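Local structure of aldose-aldose oxidoreductase (Caulobacter crescentus, 5A04) at residues 21-26 with 50-55; 134-139 with 290-295; 194-199 with 248-253; 259-264 with 270-275. The protein probably oxidises one aldose sugar while reducing another, using an NADP(H) cofactor held in a Rossmann-fold domain next to the sugar-binding pocket. All coordinates share one frame; numbering follows the deposited sequence.

The four contacts run from the cofactor-binding domain to the sheet of the C-terminal domain; only contact 3 is wholly buried, the others partly. Contact 1 is apolar, joining the C-terminal parts of helices 16-22 and 42-52 and the turns after them; contact 2, about 20 Å away between centres, brings the starts of helices 137-147 and 292-306 together through packing and a shared water. The two meet where Arg25 O accepts from Ser294 OG. Contact 3 packs a helix on a sheet, whereas contact 4 pairs two strands of that sheet by backbone bonds and a salt bridge near the second subunit. Asn139 of contact 2 binds Tyr196 and Tyr250 of contact 3 and Ala264 of contact 4.

Contact 1. Residues 21-26 with 50-55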
loop_
_atom_site.group_PDB
_atom_site.type_symbol
_atom_site.label_atom_id
_atom_site.label_comp_id
_atom_site.label_asym_id
_atom_site.label_seq_id
_atom_site.Cartn_x
_atom_site.Cartn_y
_atom_site.Cartn_z
ATOM N N ILE A 21 5.707 29.262 2.397
ATOM C CA ILE A 21 5.065 28.457 3.425
ATOM C C ILE A 21 5.462 28.872 4.846
ATOM O O ILE A 21 4.603 29.175 5.672
ATOM C CB ILE A 21 5.368 26.964 3.218
ATOM C CG1 ILE A 21 5.092 26.560 1.766
ATOM C CG2 ILE A 21 4.545 26.131 4.183
ATOM C CD1 ILE A 21 3.617 26.761 1.339
ATOM N N ILE A 22 6.756 28.887 5.151
ATOM C CA ILE A 22 7.177 29.150 6.528
ATOM C C ILE A 22 7.048 30.627 6.955
ATOM O O ILE A 22 6.443 30.936 7.988
ATOM C CB ILE A 22 8.638 28.692 6.753
ATOM C CG1 ILE A 22 8.751 27.161 6.621
ATOM C CG2 ILE A 22 9.140 29.139 8.133
ATOM C CD1 ILE A 22 7.848 26.359 7.573
ATOM N N MET A 23 7.618 31.546 6.188
ATOM C CA MET A 23 7.719 32.917 6.690
ATOM C C MET A 23 6.352 33.578 6.989
ATOM O O MET A 23 6.240 34.295 7.986
ATOM C CB MET A 23 8.554 33.768 5.726
ATOM C CG MET A 23 10.072 33.539 5.956
ATOM S SD MET A 23 11.099 34.073 4.583
ATOM C CE MET A 23 10.808 35.836 4.574
ATOM N N PRO A 24 5.315 33.321 6.170
ATOM C CA PRO A 24 4.020 33.910 6.551
ATOM C C PRO A 24 3.457 33.367 7.859
ATOM O O PRO A 24 2.618 34.021 8.473
ATOM C CB PRO A 24 3.105 33.521 5.387
ATOM C CG PRO A 24 4.022 33.391 4.227
ATOM C CD PRO A 24 5.264 32.749 4.812
ATOM N N ARG A 25 3.899 32.181 8.281
ATOM C CA ARG A 25 3.302 31.545 9.447
ATOM C C ARG A 25 3.896 31.976 10.786
ATOM O O ARG A 25 3.472 31.493 11.839
ATOM C CB ARG A 25 3.375 30.020 9.291
ATOM C CG ARG A 25 2.616 29.523 8.045
ATOM C CD ARG A 25 1.106 29.378 8.260
ATOM N NE ARG A 25 0.390 30.651 8.442
ATOM C CZ ARG A 25 -0.060 31.417 7.449
ATOM N NH1 ARG A 25 0.137 31.076 6.169
ATOM N NH2 ARG A 25 -0.721 32.533 7.742
ATOM N N PHE A 26 4.847 32.909 10.779
ATOM C CA PHE A 26 5.201 33.538 12.047
ATOM C C PHE A 26 4.008 34.325 12.609
ATOM O O PHE A 26 3.948 34.612 13.806
ATOM C CB PHE A 26 6.427 34.436 11.884
ATOM C CG PHE A 26 7.713 33.666 11.815
ATOM C CD1 PHE A 26 8.341 33.243 12.978
ATOM C CD2 PHE A 26 8.275 33.338 10.587
ATOM C CE1 PHE A 26 9.537 32.496 12.918
ATOM C CE2 PHE A 26 9.461 32.598 10.518
ATOM C CZ PHE A 26 10.079 32.176 11.696
ATOM N N GLU A 50 12.286 44.099 3.078
ATOM C CA GLU A 50 11.333 45.204 3.057
ATOM C C GLU A 50 9.930 44.743 3.442
ATOM O O GLU A 50 9.262 45.387 4.247
ATOM C CB GLU A 50 11.329 45.866 1.682
ATOM C CG GLU A 50 12.525 46.782 1.478
ATOM C CD GLU A 50 12.630 47.323 0.063
ATOM O OE1 GLU A 50 11.679 47.130 -0.727
ATOM O OE2 GLU A 50 13.673 47.932 -0.260
ATOM N N GLN A 51 9.483 43.623 2.884
ATOM C CA GLN A 51 8.162 43.100 3.223
ATOM C C GLN A 51 8.007 42.808 4.718
ATOM O O GLN A 51 6.976 43.136 5.320
ATOM C CB GLN A 51 7.852 41.832 2.412
ATOM C CG GLN A 51 6.486 41.217 2.764
ATOM C CD GLN A 51 6.123 40.016 1.913
ATOM O OE1 GLN A 51 6.903 39.573 1.072
ATOM N NE2 GLN A 51 4.917 39.490 2.118
ATOM N N TYR A 52 9.025 42.205 5.331
ATOM C CA TYR A 52 8.892 41.739 6.705
ATOM C C TYR A 52 9.506 42.669 7.748
ATOM O O TYR A 52 9.491 42.363 8.938
ATOM C CB TYR A 52 9.501 40.333 6.841
ATOM C CG TYR A 52 8.619 39.263 6.250
ATOM C CD1 TYR A 52 7.632 38.652 7.019
ATOM C CD2 TYR A 52 8.741 38.886 4.915
ATOM C CE1 TYR A 52 6.805 37.675 6.487
ATOM C CE2 TYR A 52 7.911 37.908 4.371
ATOM C CZ TYR A 52 6.938 37.314 5.168
ATOM O OH TYR A 52 6.111 36.345 4.645
ATOM N N GLY A 53 10.019 43.815 7.315
ATOM C CA GLY A 53 10.546 44.795 8.255
ATOM C C GLY A 53 11.833 44.337 8.919
ATOM O O GLY A 53 12.056 44.576 10.110
ATOM N N ILE A 54 12.668 43.655 8.143
ATOM C CA ILE A 54 13.968 43.184 8.613
ATOM C C ILE A 54 15.039 44.183 8.211
ATOM O O ILE A 54 15.301 44.350 7.017
ATOM C CB ILE A 54 14.328 41.800 8.017
ATOM C CG1 ILE A 54 13.170 40.812 8.181
ATOM C CG2 ILE A 54 15.631 41.278 8.649
ATOM C CD1 ILE A 54 12.755 40.578 9.606
ATOM N N PRO A 55 15.652 44.865 9.195
ATOM C CA PRO A 55 16.639 45.899 8.848
ATOM C C PRO A 55 17.867 45.305 8.158
ATOM O O PRO A 55 18.138 44.111 8.318
ATOM C CB PRO A 55 17.009 46.513 10.206
ATOM C CG PRO A 55 16.663 45.487 11.210
ATOM C CD PRO A 55 15.490 44.712 10.650
#
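Met23 and Tyr52 form the nearest backbone pair, their CA atoms 8.9 Å apart, so the side chain of Tyr52 bridges the gap, reaching the side chains and backbone of Met23 and Pro24. Met23 folds back at its last torsion (chi3 64°), which brings the methyl CE obliquely to the ring, 3.6 Å from Tyr52 CE2. The sulfur stands farther off, SD lying 5.5 Å from the ring centroid and 27° off its normal, a Met-aromatic contact made mainly through the methyl. The phenol oxygen of Tyr52 rests beside the proline ring, with Pro24 CG 3.6 Å from Tyr52 OH; Pro24 N, 3.5 Å from Tyr52 OH, carries no hydrogen, and the touch is van der Waals. Replacing Tyr52 by alanine would probably open a gap beside Met23 CE and deprive the Pro24 ring of its neighbour. Just beyond, Gly53 takes positive phi as the chain leaves helix 42-52. Both segments lie in the NADPH-binding Rossmann domain. Beneath the pair runs strand 32-38, where Met23 packs on Leu37 and Tyr52 on Leu34; helix 292-306, from the C-terminal part of the chain, packs on Ile21, Ile22 and Phe26.

Contact 2. Residues 134-139 with 290-295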
loop_
_atom_site.group_PDB
_atom_site.type_symbol
_atom_site.label_atom_id
_atom_site.label_comp_id
_atom_site.label_asym_id
_atom_site.label_seq_id
_atom_site.Cartn_x
_atom_site.Cartn_y
_atom_site.Cartn_z
ATOM N N ARG A 134 4.161 16.015 12.799
ATOM C CA ARG A 134 4.014 15.671 14.211
ATOM C C ARG A 134 3.239 16.742 14.975
ATOM O O ARG A 134 2.913 16.551 16.138
ATOM C CB ARG A 134 5.379 15.455 14.864
ATOM C CG ARG A 134 6.180 14.275 14.260
ATOM C CD ARG A 134 5.553 12.912 14.603
ATOM N NE ARG A 134 5.479 12.697 16.048
ATOM C CZ ARG A 134 6.473 12.193 16.773
ATOM N NH1 ARG A 134 7.616 11.844 16.185
ATOM N NH2 ARG A 134 6.327 12.030 18.084
ATOM N N PHE A 135 2.951 17.862 14.311
ATOM C CA PHE A 135 2.218 18.973 14.914
ATOM C C PHE A 135 0.877 19.205 14.235
ATOM O O PHE A 135 0.194 20.191 14.512
ATOM C CB PHE A 135 3.072 20.247 14.857
ATOM C CG PHE A 135 4.404 20.060 15.505
ATOM C CD1 PHE A 135 4.521 20.150 16.878
ATOM C CD2 PHE A 135 5.520 19.699 14.753
ATOM C CE1 PHE A 135 5.748 19.931 17.503
ATOM C CE2 PHE A 135 6.747 19.469 15.370
ATOM C CZ PHE A 135 6.860 19.577 16.745
ATOM N N GLN A 136 0.511 18.285 13.351
ATOM C CA GLN A 136 -0.672 18.437 12.504
ATOM C C GLN A 136 -1.822 17.648 13.130
ATOM O O GLN A 136 -1.629 16.525 13.593
ATOM C CB GLN A 136 -0.352 17.972 11.080
ATOM C CG GLN A 136 -1.337 18.398 10.010
ATOM C CD GLN A 136 -2.624 17.607 10.062
ATOM O OE1 GLN A 136 -2.616 16.422 10.389
ATOM N NE2 GLN A 136 -3.745 18.260 9.732
ATOM N N ALA A 137 -3.010 18.259 13.179
ATOM C CA ALA A 137 -4.107 17.763 14.021
ATOM C C ALA A 137 -4.513 16.317 13.739
ATOM O O ALA A 137 -4.698 15.520 14.669
ATOM C CB ALA A 137 -5.335 18.676 13.866
ATOM N N HIS A 138 -4.652 15.980 12.464
ATOM C CA HIS A 138 -5.093 14.628 12.104
ATOM C C HIS A 138 -4.022 13.596 12.421
ATOM O O HIS A 138 -4.328 12.503 12.899
ATOM C CB HIS A 138 -5.478 14.553 10.625
ATOM C CG HIS A 138 -6.571 15.507 10.235
ATOM N ND1 HIS A 138 -6.392 16.873 10.217
ATOM C CD2 HIS A 138 -7.850 15.289 9.839
ATOM C CE1 HIS A 138 -7.515 17.458 9.836
ATOM N NE2 HIS A 138 -8.417 16.520 9.601
ATOM N N ASN A 139 -2.766 13.932 12.154
ATOM C CA ASN A 139 -1.668 13.017 12.481
ATOM C C ASN A 139 -1.588 12.757 13.981
ATOM O O ASN A 139 -1.430 11.619 14.423
ATOM C CB ASN A 139 -0.337 13.572 11.956
ATOM C CG ASN A 139 -0.174 13.358 10.473
ATOM O OD1 ASN A 139 0.420 12.364 10.046
ATOM N ND2 ASN A 139 -0.721 14.267 9.668
ATOM N N LYS A 290 -2.872 25.825 17.013
ATOM C CA LYS A 290 -2.441 26.571 15.841
ATOM C C LYS A 290 -1.983 25.602 14.768
ATOM O O LYS A 290 -1.838 24.401 15.025
ATOM C CB LYS A 290 -1.332 27.564 16.202
ATOM C CG LYS A 290 -0.029 26.931 16.614
ATOM C CD LYS A 290 0.990 27.984 17.063
ATOM C CE LYS A 290 0.694 28.526 18.454
ATOM N NZ LYS A 290 1.556 27.894 19.510
ATOM N N ASN A 291 -1.782 26.136 13.570
ATOM C CA ASN A 291 -1.454 25.327 12.401
ATOM C C ASN A 291 -0.107 24.628 12.569
ATOM O O ASN A 291 0.721 25.041 13.390
ATOM C CB ASN A 291 -1.446 26.201 11.147
ATOM C CG ASN A 291 -0.286 27.191 11.139
ATOM O OD1 ASN A 291 0.832 26.836 10.778
ATOM N ND2 ASN A 291 -0.549 28.438 11.550
ATOM N N GLN A 292 0.115 23.583 11.776
ATOM C CA GLN A 292 1.317 22.756 11.937
ATOM C C GLN A 292 2.634 23.535 11.778
ATOM O O GLN A 292 3.641 23.170 12.388
ATOM C CB GLN A 292 1.291 21.587 10.938
ATOM C CG GLN A 292 1.274 22.002 9.463
ATOM C CD GLN A 292 1.163 20.810 8.518
ATOM O OE1 GLN A 292 1.867 19.809 8.685
ATOM N NE2 GLN A 292 0.265 20.906 7.530
ATOM N N PHE A 293 2.641 24.583 10.959
ATOM C CA PHE A 293 3.880 25.317 10.691
ATOM C C PHE A 293 4.251 26.186 11.886
ATOM O O PHE A 293 5.369 26.118 12.396
ATOM C CB PHE A 293 3.740 26.163 9.417
ATOM C CG PHE A 293 3.252 25.374 8.243
ATOM C CD1 PHE A 293 4.115 24.553 7.531
ATOM C CD2 PHE A 293 1.921 25.422 7.875
ATOM C CE1 PHE A 293 3.648 23.805 6.461
ATOM C CE2 PHE A 293 1.450 24.678 6.800
ATOM C CZ PHE A 293 2.317 23.867 6.097
ATOM N N SER A 294 3.304 27.004 12.334
ATOM C CA SER A 294 3.522 27.829 13.517
ATOM C C SER A 294 3.794 26.974 14.745
ATOM O O SER A 294 4.607 27.337 15.599
ATOM C CB SER A 294 2.298 28.718 13.771
ATOM O OG SER A 294 1.994 29.455 12.597
ATOM N N ALA A 295 3.093 25.850 14.845
ATOM C CA ALA A 295 3.333 24.916 15.946
ATOM C C ALA A 295 4.757 24.343 15.914
ATOM O O ALA A 295 5.390 24.156 16.955
ATOM C CB ALA A 295 2.314 23.788 15.905
HETATM O O HOH W 1 -1.965 21.819 14.090
#
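Apolar contact joins Phe135 to Ala295, with Phe135 CB 3.8 Å from Ala295 CB. The ring carries Ala295 O over one face, displaced toward the rim. The backbones come closest at Gln136 and Gln292, whose CA atoms are 4.8 Å apart. There Gln136 offers its CB and CG to the amide end of Gln292, CG being 3.7 Å from Gln292 OE1, with the amide planes 57° apart.

The polar ends serve other partners. Gln292 OE1 accepts from Arg132 NH1, a residue of the glucose pocket, and Gln292 NE2 donates to Ser266 O. Gln136 is an N-cap: with CG opposite the backbone N (chi1 -164°) and a bend at chi2, its OE1 turns back over the helix start and accepts from Asn139 N at 3.1 Å and from Asn139 ND2, which arrive from opposite faces of the carbonyl plane. Its NE2 donates to His138 ND1 at 3.0 Å, nearly straight at 167°. Substituting alanine for Gln136 would probably leave the backbone N-H of Asn139 without its capping acceptor and take away the CG that lies against the Gln292 amide. Asn291 caps the other helix, OD1 taking Ser294 N at 2.9 Å from above its carbonyl plane and ND2 donating to Ser294 OG.

A water spans the segments, donating to Phe135 O and Lys290 O, 2.7 Å from each. The capping bonds thus fix each helix start separately, and the joint between them rests on van der Waals contact and one bridging water, with the Gln292 amide held by Arg132 and Ser266 near cofactor and sugar.

Contact 3. Residues 194-199 with 248-253; sequences ARYLTG and NRYRVS
Leu197 sets one methyl on the face of the Tyr250 ring: CD1 lies 3.6 Å from the ring centroid and 16° off its normal, a CH-pi contact, shifted toward the CD1-CE1 side of the ring. Its second methyl, CD2, lies nearer the hydroxyl end, 3.7 Å from Tyr250 CE1. This is the tight part of the contact. Tyr196 adds a second aromatic neighbour, crossing Tyr250 at about a right angle, with Tyr250 OH in the plane of the Tyr196 ring at its edge and Tyr196 OH 3.8 Å from Tyr250 CE2. Both tyrosines have CG between the backbone N and carbonyl carbon (chi1 near 60° in both), which brings their hydroxyls to one acceptor, Asn139 OD1 on helix 137-147.

Toward Val252 the packing slackens: Leu197 CD1 stays 4.4 Å from Val252 CB, although the backbones are nearest here, Leu197 CA and Val252 CA being 7.4 Å apart. Past this point the helix ends at Thr198, whose OG1 binds back to Ala194 O, and exposed Gly199 follows with positive phi. On the other side of the strand, Arg251 pairs with Asp262 of the second subunit.

Helix residues 194-198 run at 32° to strand residues 248-253, a helix laid along one face of a mixed sheet, as in the C-terminal alpha/beta domain of this oxidoreductase family.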
loop_
_atom_site.group_PDB
_atom_site.type_symbol
_atom_site.label_atom_id
_atom_site.label_comp_id
_atom_site.label_asym_id
_atom_site.label_seq_id
_atom_site.Cartn_x
_atom_site.Cartn_y
_atom_site.Cartn_z
ATOM N N ALA A 194 5.551 5.603 9.176
ATOM C CA ALA A 194 5.557 4.212 9.637
ATOM C C ALA A 194 6.188 4.139 11.026
ATOM O O ALA A 194 5.704 3.419 11.903
ATOM C CB ALA A 194 6.304 3.316 8.657
ATOM N N ARG A 195 7.244 4.926 11.224
ATOM C CA ARG A 195 7.923 4.984 12.512
ATOM C C ARG A 195 7.067 5.636 13.600
ATOM O O ARG A 195 6.984 5.093 14.702
ATOM C CB ARG A 195 9.265 5.723 12.375
ATOM C CG ARG A 195 10.338 4.893 11.608
ATOM C CD ARG A 195 11.656 5.675 11.374
ATOM N NE ARG A 195 12.157 6.126 12.664
ATOM C CZ ARG A 195 12.149 7.389 13.076
ATOM N NH1 ARG A 195 11.764 8.361 12.258
ATOM N NH2 ARG A 195 12.554 7.678 14.313
ATOM N N TYR A 196 6.426 6.778 13.324
ATOM C CA TYR A 196 5.687 7.407 14.423
ATOM C C TYR A 196 4.320 6.775 14.662
ATOM O O TYR A 196 3.786 6.877 15.765
ATOM C CB TYR A 196 5.559 8.949 14.268
ATOM C CG TYR A 196 4.857 9.574 13.068
ATOM C CD1 TYR A 196 3.483 9.446 12.869
ATOM C CD2 TYR A 196 5.567 10.406 12.203
ATOM C CE1 TYR A 196 2.847 10.081 11.785
ATOM C CE2 TYR A 196 4.950 11.032 11.123
ATOM C CZ TYR A 196 3.594 10.874 10.925
ATOM O OH TYR A 196 3.006 11.516 9.854
ATOM N N LEU A 197 3.777 6.073 13.678
ATOM C CA LEU A 197 2.512 5.366 13.909
ATOM C C LEU A 197 2.754 4.093 14.730
ATOM O O LEU A 197 1.987 3.779 15.648
ATOM C CB LEU A 197 1.821 5.041 12.580
ATOM C CG LEU A 197 1.330 6.275 11.820
ATOM C CD1 LEU A 197 0.938 5.890 10.410
ATOM C CD2 LEU A 197 0.139 6.963 12.538
ATOM N N THR A 198 3.821 3.356 14.423
ATOM C CA THR A 198 4.128 2.158 15.209
ATOM C C THR A 198 4.771 2.538 16.531
ATOM O O THR A 198 4.650 1.811 17.525
ATOM C CB THR A 198 5.093 1.191 14.474
ATOM O OG1 THR A 198 6.307 1.886 14.176
ATOM C CG2 THR A 198 4.476 0.676 13.188
ATOM N N GLY A 199 5.477 3.668 16.532
ATOM C CA GLY A 199 6.323 4.044 17.653
ATOM C C GLY A 199 7.522 3.119 17.771
ATOM O O GLY A 199 8.130 3.002 18.837
ATOM N N ASN A 248 -0.593 10.718 -1.281
ATOM C CA ASN A 248 -0.230 11.252 0.016
ATOM C C ASN A 248 -1.198 10.716 1.025
ATOM O O ASN A 248 -2.269 11.285 1.227
ATOM C CB ASN A 248 -0.251 12.787 0.017
ATOM C CG ASN A 248 0.366 13.370 1.284
ATOM O OD1 ASN A 248 -0.003 12.998 2.389
ATOM N ND2 ASN A 248 1.346 14.248 1.120
ATOM N N ARG A 249 -0.837 9.618 1.672
ATOM C CA ARG A 249 -1.820 8.952 2.510
ATOM C C ARG A 249 -1.193 7.914 3.401
ATOM O O ARG A 249 -0.097 7.421 3.131
ATOM C CB ARG A 249 -2.883 8.282 1.628
ATOM C CG ARG A 249 -2.318 7.169 0.728
ATOM C CD ARG A 249 -3.400 6.614 -0.201
ATOM N NE ARG A 249 -2.980 5.356 -0.818
ATOM C CZ ARG A 249 -3.802 4.349 -1.099
ATOM N NH1 ARG A 249 -5.102 4.449 -0.839
ATOM N NH2 ARG A 249 -3.320 3.238 -1.650
ATOM N N TYR A 250 -1.897 7.577 4.472
ATOM C CA TYR A 250 -1.595 6.333 5.157
ATOM C C TYR A 250 -2.817 5.734 5.808
ATOM O O TYR A 250 -3.774 6.446 6.129
ATOM C CB TYR A 250 -0.469 6.517 6.190
ATOM C CG TYR A 250 -0.655 7.479 7.351
ATOM C CD1 TYR A 250 -1.553 7.217 8.389
ATOM C CD2 TYR A 250 0.147 8.613 7.453
ATOM C CE1 TYR A 250 -1.665 8.086 9.476
ATOM C CE2 TYR A 250 0.043 9.477 8.529
ATOM C CZ TYR A 250 -0.855 9.205 9.538
ATOM O OH TYR A 250 -0.922 10.074 10.616
ATOM N N ARG A 251 -2.793 4.404 5.950
ATOM C CA ARG A 251 -3.761 3.692 6.772
ATOM C C ARG A 251 -2.995 2.800 7.738
ATOM O O ARG A 251 -2.094 2.065 7.319
ATOM C CB ARG A 251 -4.722 2.841 5.931
ATOM C CG ARG A 251 -5.716 2.095 6.826
ATOM C CD ARG A 251 -6.591 1.121 6.069
ATOM N NE ARG A 251 -7.472 1.793 5.121
ATOM C CZ ARG A 251 -8.427 1.175 4.434
ATOM N NH1 ARG A 251 -8.618 -0.135 4.580
ATOM N NH2 ARG A 251 -9.185 1.863 3.594
ATOM N N VAL A 252 -3.326 2.884 9.022
ATOM C CA VAL A 252 -2.753 1.984 10.013
ATOM C C VAL A 252 -3.886 1.082 10.515
ATOM O O VAL A 252 -4.989 1.558 10.801
ATOM C CB VAL A 252 -2.050 2.763 11.171
ATOM C CG1 VAL A 252 -2.943 3.872 11.739
ATOM C CG2 VAL A 252 -1.556 1.806 12.277
ATOM N N SER A 253 -3.625 -0.225 10.557
ATOM C CA SER A 253 -4.656 -1.211 10.894
ATOM C C SER A 253 -4.188 -2.203 11.953
ATOM O O SER A 253 -3.023 -2.616 11.968
ATOM C CB SER A 253 -5.091 -2.007 9.655
ATOM O OG SER A 253 -5.344 -1.185 8.533
#

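Contact 4. Residues 259-264 with 270-275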
loop_
_atom_site.group_PDB
_atom_site.type_symbol
_atom_site.label_atom_id
_atom_site.label_comp_id
_atom_site.label_asym_id
_atom_site.label_seq_id
_atom_site.Cartn_x
_atom_site.Cartn_y
_atom_site.Cartn_z
ATOM N N VAL A 259 -7.392 3.278 10.944
ATOM C CA VAL A 259 -7.601 4.700 10.713
ATOM C C VAL A 259 -6.707 5.140 9.560
ATOM O O VAL A 259 -5.573 4.672 9.415
ATOM C CB VAL A 259 -7.327 5.553 11.996
ATOM C CG1 VAL A 259 -5.973 5.276 12.578
ATOM C CG2 VAL A 259 -7.489 7.039 11.707
ATOM N N GLU A 260 -7.233 6.013 8.714
ATOM C CA GLU A 260 -6.452 6.499 7.586
ATOM C C GLU A 260 -6.614 7.998 7.431
ATOM O O GLU A 260 -7.614 8.571 7.876
ATOM C CB GLU A 260 -6.873 5.798 6.295
ATOM C CG GLU A 260 -8.273 6.188 5.800
ATOM C CD GLU A 260 -8.695 5.405 4.559
ATOM O OE1 GLU A 260 -7.947 4.492 4.119
ATOM O OE2 GLU A 260 -9.787 5.703 4.026
ATOM N N ILE A 261 -5.624 8.621 6.803
ATOM C CA ILE A 261 -5.679 10.037 6.450
ATOM C C ILE A 261 -5.278 10.156 4.996
ATOM O O ILE A 261 -4.271 9.571 4.572
ATOM C CB ILE A 261 -4.738 10.915 7.320
ATOM C CG1 ILE A 261 -4.717 10.433 8.767
ATOM C CG2 ILE A 261 -5.154 12.399 7.246
ATOM C CD1 ILE A 261 -3.764 11.237 9.660
ATOM N N ASP A 262 -6.069 10.896 4.224
ATOM C CA ASP A 262 -5.799 11.099 2.801
ATOM C C ASP A 262 -6.476 12.394 2.342
ATOM O O ASP A 262 -7.700 12.441 2.241
ATOM C CB ASP A 262 -6.305 9.896 1.997
ATOM C CG ASP A 262 -5.955 9.968 0.523
ATOM O OD1 ASP A 262 -5.281 10.926 0.077
ATOM O OD2 ASP A 262 -6.360 9.034 -0.203
ATOM N N PRO A 263 -5.691 13.451 2.078
ATOM C CA PRO A 263 -4.224 13.525 2.174
ATOM C C PRO A 263 -3.743 13.504 3.626
ATOM O O PRO A 263 -4.451 13.969 4.509
ATOM C CB PRO A 263 -3.903 14.873 1.523
ATOM C CG PRO A 263 -5.112 15.715 1.845
ATOM C CD PRO A 263 -6.281 14.757 1.716
ATOM N N ALA A 264 -2.553 12.973 3.866
ATOM C CA ALA A 264 -2.063 12.796 5.232
ATOM C C ALA A 264 -1.076 13.883 5.681
ATOM O O ALA A 264 -1.144 14.363 6.813
ATOM C CB ALA A 264 -1.404 11.411 5.373
ATOM N N GLN A 270 -6.157 17.837 5.023
ATOM C CA GLN A 270 -6.249 16.513 5.660
ATOM C C GLN A 270 -7.693 16.052 5.878
ATOM O O GLN A 270 -8.550 16.830 6.308
ATOM C CB GLN A 270 -5.530 16.515 7.014
ATOM C CG GLN A 270 -4.029 16.219 6.945
ATOM C CD GLN A 270 -3.188 17.419 6.535
ATOM O OE1 GLN A 270 -3.710 18.488 6.189
ATOM N NE2 GLN A 270 -1.869 17.252 6.591
ATOM N N ALA A 271 -7.953 14.785 5.569
ATOM C CA ALA A 271 -9.248 14.163 5.844
ATOM C C ALA A 271 -9.004 12.785 6.435
ATOM O O ALA A 271 -8.276 11.990 5.852
ATOM C CB ALA A 271 -10.093 14.066 4.571
ATOM N N MET A 272 -9.614 12.507 7.582
ATOM C CA MET A 272 -9.427 11.224 8.264
ATOM C C MET A 272 -10.703 10.379 8.246
ATOM O O MET A 272 -11.806 10.895 8.412
ATOM C CB MET A 272 -8.958 11.456 9.705
ATOM C CG MET A 272 -9.078 10.234 10.628
ATOM S SD MET A 272 -8.458 10.570 12.305
ATOM C CE MET A 272 -6.709 10.644 12.012
ATOM N N ARG A 273 -10.546 9.080 8.013
ATOM C CA ARG A 273 -11.660 8.137 8.086
ATOM C C ARG A 273 -11.234 7.000 9.005
ATOM O O ARG A 273 -10.065 6.604 8.998
ATOM C CB ARG A 273 -12.012 7.631 6.680
ATOM C CG ARG A 273 -13.193 6.684 6.590
ATOM C CD ARG A 273 -13.570 6.471 5.124
ATOM N NE ARG A 273 -12.556 5.715 4.386
ATOM C CZ ARG A 273 -12.812 4.613 3.687
ATOM N NH1 ARG A 273 -14.050 4.132 3.631
ATOM N NH2 ARG A 273 -11.833 3.985 3.046
ATOM N N ALA A 274 -12.143 6.479 9.819
ATOM C CA ALA A 274 -11.754 5.386 10.708
ATOM C C ALA A 274 -12.834 4.325 10.780
ATOM O O ALA A 274 -14.019 4.602 10.588
ATOM C CB ALA A 274 -11.440 5.908 12.095
ATOM N N GLN A 275 -12.409 3.105 11.069
ATOM C CA GLN A 275 -13.322 1.983 11.222
ATOM C C GLN A 275 -12.967 1.335 12.558
ATOM O O GLN A 275 -11.928 0.681 12.669
ATOM C CB GLN A 275 -13.177 1.022 10.035
ATOM C CG GLN A 275 -14.231 -0.069 9.932
ATOM C CD GLN A 275 -13.820 -1.323 10.654
ATOM O OE1 GLN A 275 -12.855 -1.994 10.267
ATOM N NE2 GLN A 275 -14.531 -1.642 11.725
#
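Arg273 grips Glu260 side-on, NE and NH2 both giving a hydrogen to Glu260 OE2 at 2.8 Å. The oxygen lies in the guanidinium plane, at its edge, but the two nitrogens stand 32° out of the carboxylate plane on the same face of it, one from the syn and one from the anti side. The arginine bends at chi3 (69°), turning the guanidinium toward the acid beside it. Glu260 OE1 pairs with Arg251, and Arg273 NH2 also reaches Asp262 of the second subunit, making this face of the sheet part of a charged network at the subunit interface.

Behind the salt bridge the two residues form a hydrogen-bonded antiparallel pair, with Glu260 N to Arg273 O at 2.9 Å and Arg273 N to Glu260 O at 3.0 Å. Beyond the paired strands, Asp262 N bonds to Ala271 O. Past the cis peptide before Pro263, Gln270 NE2 donates to Ala264 O at 3.0 Å from above the carbonyl plane; Pro263 O, buried here, has no polar partner.

The opposite face is apolar. Met272 curls at chi3 so that CE lies 3.7 Å from Val259 CG2 and 3.8 Å from Ile261 CG1, while Ala274 CB sits against Val259; helix 137-147 lies over this face. Strands 257-261 and 272-275 make an antiparallel beta hairpin in the large mixed sheet of the C-terminal domain, one face packed on a helix and the other turned to the second subunit.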